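Local coordinates for protein glycerophosphodiester phosphodiesterase (Thermotoga maritima, PDB 1O1Z) that belongs to the glycerophosphoryl diester phosphodiesterase family and is built as a TIM barrel, with a sodium ion bound in the crystal, at residues D53-V58 and A77-L82; G198-V203 and E218-I223. One frame throughout, in Å; residues are numbered along the deposited sequence. Where two conformers were deposited one is given.

Contact 1: residues D53-V58 and A77-L82; sequences DGKVVV and ATVSEL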
# COMPACT_ATOMS: atom_id res chain seq x y z
N ASP A 53 7.72 4.13 -21.74
CA ASP A 53 7.09 5.36 -22.22
C ASP A 53 6.57 6.29 -21.12
O ASP A 53 5.82 7.26 -21.39
CB ASP A 53 6.02 5.09 -23.33
CG ASP A 53 4.93 4.06 -22.96
OD1 ASP A 53 5.06 3.21 -22.04
OD2 ASP A 53 3.85 4.00 -23.60
N GLY A 54 6.99 6.03 -19.87
CA GLY A 54 6.81 6.96 -18.78
C GLY A 54 5.42 6.95 -18.17
O GLY A 54 5.00 7.93 -17.53
N LYS A 55 4.71 5.85 -18.38
CA LYS A 55 3.37 5.70 -17.84
C LYS A 55 3.42 4.91 -16.54
O LYS A 55 4.32 4.09 -16.35
CB LYS A 55 2.47 4.98 -18.85
CG LYS A 55 2.46 5.61 -20.27
CD LYS A 55 2.12 7.07 -20.27
CE LYS A 55 1.86 7.56 -21.69
NZ LYS A 55 1.76 9.05 -21.74
N VAL A 56 2.46 5.17 -15.66
CA VAL A 56 2.41 4.56 -14.34
C VAL A 56 1.72 3.22 -14.45
O VAL A 56 0.51 3.16 -14.74
CB VAL A 56 1.73 5.43 -13.31
CG1 VAL A 56 1.78 4.74 -11.94
CG2 VAL A 56 2.39 6.78 -13.22
N VAL A 57 2.50 2.16 -14.25
CA VAL A 57 2.06 0.77 -14.34
C VAL A 57 2.01 0.15 -12.94
O VAL A 57 2.77 0.52 -12.07
CB VAL A 57 3.04 -0.03 -15.24
CG1 VAL A 57 2.86 -1.55 -15.13
CG2 VAL A 57 2.86 0.44 -16.68
N VAL A 58 1.12 -0.81 -12.75
CA VAL A 58 0.94 -1.48 -11.46
C VAL A 58 1.74 -2.80 -11.49
O VAL A 58 1.38 -3.75 -12.18
CB VAL A 58 -0.52 -1.71 -11.14
CG1 VAL A 58 -0.68 -2.42 -9.78
CG2 VAL A 58 -1.30 -0.41 -11.15
N ALA A 77 9.90 -1.81 -21.42
CA ALA A 77 8.79 -2.06 -22.34
C ALA A 77 7.76 -0.95 -22.20
O ALA A 77 7.53 -0.41 -21.11
CB ALA A 77 8.15 -3.39 -22.03
N THR A 78 7.09 -0.62 -23.31
CA THR A 78 5.96 0.30 -23.25
C THR A 78 4.74 -0.37 -22.60
O THR A 78 4.65 -1.60 -22.51
CB THR A 78 5.56 0.78 -24.65
OG1 THR A 78 5.08 -0.35 -25.41
CG2 THR A 78 6.76 1.35 -25.42
N VAL A 79 3.77 0.43 -22.19
CA VAL A 79 2.53 -0.14 -21.65
C VAL A 79 1.90 -1.15 -22.63
O VAL A 79 1.52 -2.25 -22.23
CB VAL A 79 1.50 0.94 -21.25
CG1 VAL A 79 0.19 0.32 -20.86
CG2 VAL A 79 2.02 1.77 -20.09
N SER A 80 1.82 -0.78 -23.90
CA SER A 80 1.25 -1.67 -24.91
C SER A 80 2.02 -3.00 -24.98
O SER A 80 1.42 -4.06 -25.03
CB SER A 80 1.23 -0.99 -26.28
OG SER A 80 0.60 -1.85 -27.22
N GLU A 81 3.36 -2.92 -24.98
CA GLU A 81 4.20 -4.11 -25.01
C GLU A 81 3.99 -4.99 -23.78
O GLU A 81 3.91 -6.20 -23.89
CB GLU A 81 5.67 -3.70 -25.13
CG GLU A 81 5.98 -3.19 -26.53
CD GLU A 81 7.31 -2.46 -26.66
OE1 GLU A 81 8.01 -2.18 -25.65
OE2 GLU A 81 7.67 -2.15 -27.82
N LEU A 82 3.86 -4.36 -22.62
CA LEU A 82 3.60 -5.08 -21.37
C LEU A 82 2.26 -5.79 -21.39
O LEU A 82 2.13 -6.91 -20.94
CB LEU A 82 3.70 -4.15 -20.17
CG LEU A 82 5.12 -3.62 -19.92
CD1 LEU A 82 5.11 -2.44 -18.95
CD2 LEU A 82 6.04 -4.74 -19.44
O HOH W 1 2.21 2.10 -24.82

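Contact 2: residues G198-V203 and E218-I223; sequences GIVIFV and EIDGVI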
# COMPACT_ATOMS: atom_id res chain seq x y z
N GLY A 198 -3.13 11.28 16.50
CA GLY A 198 -4.03 11.24 15.36
C GLY A 198 -3.42 10.56 14.14
O GLY A 198 -4.07 10.45 13.08
N ILE A 199 -2.21 10.04 14.31
CA ILE A 199 -1.58 9.26 13.22
C ILE A 199 -2.27 7.90 13.10
O ILE A 199 -2.61 7.27 14.12
CB ILE A 199 -0.08 9.11 13.44
CG1 ILE A 199 0.58 10.49 13.39
CG2 ILE A 199 0.53 8.19 12.37
CD1 ILE A 199 1.86 10.56 14.05
N VAL A 200 -2.55 7.49 11.87
CA VAL A 200 -3.28 6.27 11.57
C VAL A 200 -2.28 5.13 11.44
O VAL A 200 -1.29 5.27 10.76
CB VAL A 200 -4.10 6.43 10.24
CG1 VAL A 200 -4.73 5.16 9.78
CG2 VAL A 200 -5.18 7.50 10.45
N ILE A 201 -2.53 4.03 12.14
CA ILE A 201 -1.60 2.90 12.13
C ILE A 201 -2.16 1.76 11.29
O ILE A 201 -3.23 1.24 11.61
CB ILE A 201 -1.38 2.39 13.59
CG1 ILE A 201 -0.96 3.53 14.54
CG2 ILE A 201 -0.41 1.21 13.57
CD1 ILE A 201 0.30 4.26 14.17
N PHE A 202 -1.45 1.38 10.24
CA PHE A 202 -1.78 0.22 9.42
C PHE A 202 -0.73 -0.84 9.68
O PHE A 202 0.46 -0.54 9.89
CB PHE A 202 -1.74 0.54 7.91
CG PHE A 202 -2.92 1.30 7.40
CD1 PHE A 202 -2.94 2.67 7.45
CD2 PHE A 202 -4.00 0.62 6.79
CE1 PHE A 202 -4.03 3.39 6.97
CE2 PHE A 202 -5.09 1.35 6.32
CZ PHE A 202 -5.09 2.73 6.40
N VAL A 203 -1.16 -2.10 9.70
CA VAL A 203 -0.23 -3.22 9.76
C VAL A 203 -0.25 -4.04 8.49
O VAL A 203 -1.26 -4.14 7.85
CB VAL A 203 -0.45 -4.10 11.00
CG1 VAL A 203 -0.24 -3.28 12.24
CG2 VAL A 203 -1.80 -4.76 10.99
N GLU A 218 -4.94 -1.95 18.77
CA GLU A 218 -3.80 -1.05 18.59
C GLU A 218 -3.71 -0.42 17.22
O GLU A 218 -2.82 0.41 16.97
CB GLU A 218 -2.50 -1.81 18.82
CG GLU A 218 -2.41 -2.56 20.14
CD GLU A 218 -2.43 -1.62 21.32
OE1 GLU A 218 -1.73 -0.59 21.27
OE2 GLU A 218 -3.14 -1.90 22.31
N ILE A 219 -4.58 -0.84 16.29
CA ILE A 219 -4.41 -0.46 14.90
C ILE A 219 -5.69 0.15 14.33
O ILE A 219 -6.81 -0.12 14.79
CB ILE A 219 -3.99 -1.66 14.01
CG1 ILE A 219 -5.11 -2.68 13.86
CG2 ILE A 219 -2.71 -2.32 14.57
CD1 ILE A 219 -4.80 -3.87 12.96
N ASP A 220 -5.48 0.91 13.27
CA ASP A 220 -6.57 1.53 12.52
C ASP A 220 -6.89 0.81 11.20
O ASP A 220 -7.98 0.99 10.65
CB ASP A 220 -6.21 2.97 12.23
CG ASP A 220 -6.04 3.76 13.48
OD1 ASP A 220 -4.88 4.11 13.83
OD2 ASP A 220 -7.05 4.00 14.21
N GLY A 221 -5.95 0.03 10.70
CA GLY A 221 -6.08 -0.63 9.43
C GLY A 221 -5.18 -1.82 9.28
O GLY A 221 -4.16 -1.95 9.96
N VAL A 222 -5.57 -2.69 8.36
CA VAL A 222 -4.84 -3.91 8.05
C VAL A 222 -4.75 -4.08 6.55
O VAL A 222 -5.72 -3.86 5.85
CB VAL A 222 -5.47 -5.12 8.74
CG1 VAL A 222 -6.92 -5.34 8.29
CG2 VAL A 222 -4.62 -6.39 8.50
N ILE A 223 -3.56 -4.47 6.08
CA ILE A 223 -3.31 -4.81 4.71
C ILE A 223 -3.14 -6.31 4.67
O ILE A 223 -2.27 -6.86 5.35
CB ILE A 223 -2.06 -4.04 4.21
CG1 ILE A 223 -2.32 -2.53 4.24
CG2 ILE A 223 -1.63 -4.56 2.84
CD1 ILE A 223 -1.07 -1.68 4.18

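Contact 1: residues D53-V58 and A77-L82
Asp53 meets the start of helix 79-85 next to that helix's capping box, the reciprocal pair in which N-cap Thr78 and Glu81 each accept the other's backbone N-H. Glu81 N lies 3.1 Å from Thr78 OG1, and Thr78 N lies 3.0 Å from Glu81 OE1, reaching that carboxylate from above its plane. Asp53 serves the two amides between them. Val79 N donates directly to Asp53 OD1 at 3.1 Å, with an N-H...O angle of 152°; it arrives on the syn side, 26° out of the carboxylate plane. One residue on, a water bridges: it accepts from Ser80 N and donates to Asp53 OD2 at 2.8 Å. First-turn amides are thus satisfied through both oxygens of one side chain, and the positive end of the helix dipole would tend to favour the charged carboxylate. Ser51 OG also bonds Asp53 OD1 and pairs with Lys55 N, tying the acid to the turn that carries it.

This polar half is the open one, with Asp53 and Ser80 exposed and a solvent molecule completing the link. The packed half lies toward strand 56-58, where the side chains of Val57 and Val79 run antiparallel alongside one another, their CG2 atoms 3.8 Å apart. One turn further along the helix, Leu82 CD1 approaches Val57 CG2 more loosely, at 4.3 Å. Val57 also rests on Ile90, and its backbone bonds to Arg49 of the adjoining strand 43-50, so the valine pair joins the helix start to the edge of the sheet. Lys55 spans the two regimes: its chain bends at chi2 (-54°) and carries the amine away from the helix, while at its root CB presses on Val79 CG2 at 3.5 Å, closer than usual for two carbons.

Contact 2: residues G198-V203 and E218-I223
Asp220 CG stands anti to its own carbonyl carbon, beside the backbone N (chi1 -62°), a setting that swings OD1 over to the amide of Ile201. Ile201 N meets OD1 at 2.9 Å with a nearly straight N-H...O angle of 172°, using the anti lone pair. In the other direction Asp220 N donates to Ile201 O at 2.8 Å, in the carbonyl plane. One residue therefore holds both the N-H and the C=O of Ile201, its carboxylate doing on one side what a strand carbonyl would do in regular parallel pairing. Ile201 O is shared by two successive amides, and the weak bond from the second, Gly221 N, begins the regular parallel series.

Val203 N to Gly221 O at 3.0 Å and Ile223 N to Val203 O at 2.9 Å continue it, with Phe202 opposite Gly221. The short strand axes run 29° apart. Phe202 CG likewise lies beside its backbone N, and its ring meets the glycine obliquely, with CD2 3.6 Å from Gly221 CA. Val203 CG1 lies 3.5 Å from Ile219 CG2, the two side chains crossing at about a right angle, and Val203 CG2 lies 3.7 Å from Ile219 CD1; Phe182 touches both residues.

Asp220 OD1 is also salt-bridged to Arg195 NE, which anchors the strand entrance to helix 185-196. These are the last two strands of the barrel, joined through helix 209-215 as a beta-alpha-beta unit. Strand 174-178 flanks 200-204, contributing His176 to the Phe202 ring, and strand 14-18 flanks 221-224, closing the barrel.

How the contacts relate
Both contacts reach the same curled sheet, but from opposite sides of the chain's centre: their own centres are 32 Å apart, and their nearest atoms remain about 13 Å from each other, without touching. Contact 2 lies within the barrel wall, pairing its final strands near the seam with strand 14-18. Contact 1 is peripheral, joining a helix start to the antiparallel strand 56-58 appended to strand 43-50, which itself pairs with 14-18. Strands 43-50 and 14-18 thus carry the sheet from one contact to the other. The sodium ion is held by Ser123 and Arg126, outside all four segments; the other side of strand 56-58, through Val56, packs on helix 116-123, whose last residue is Ser123.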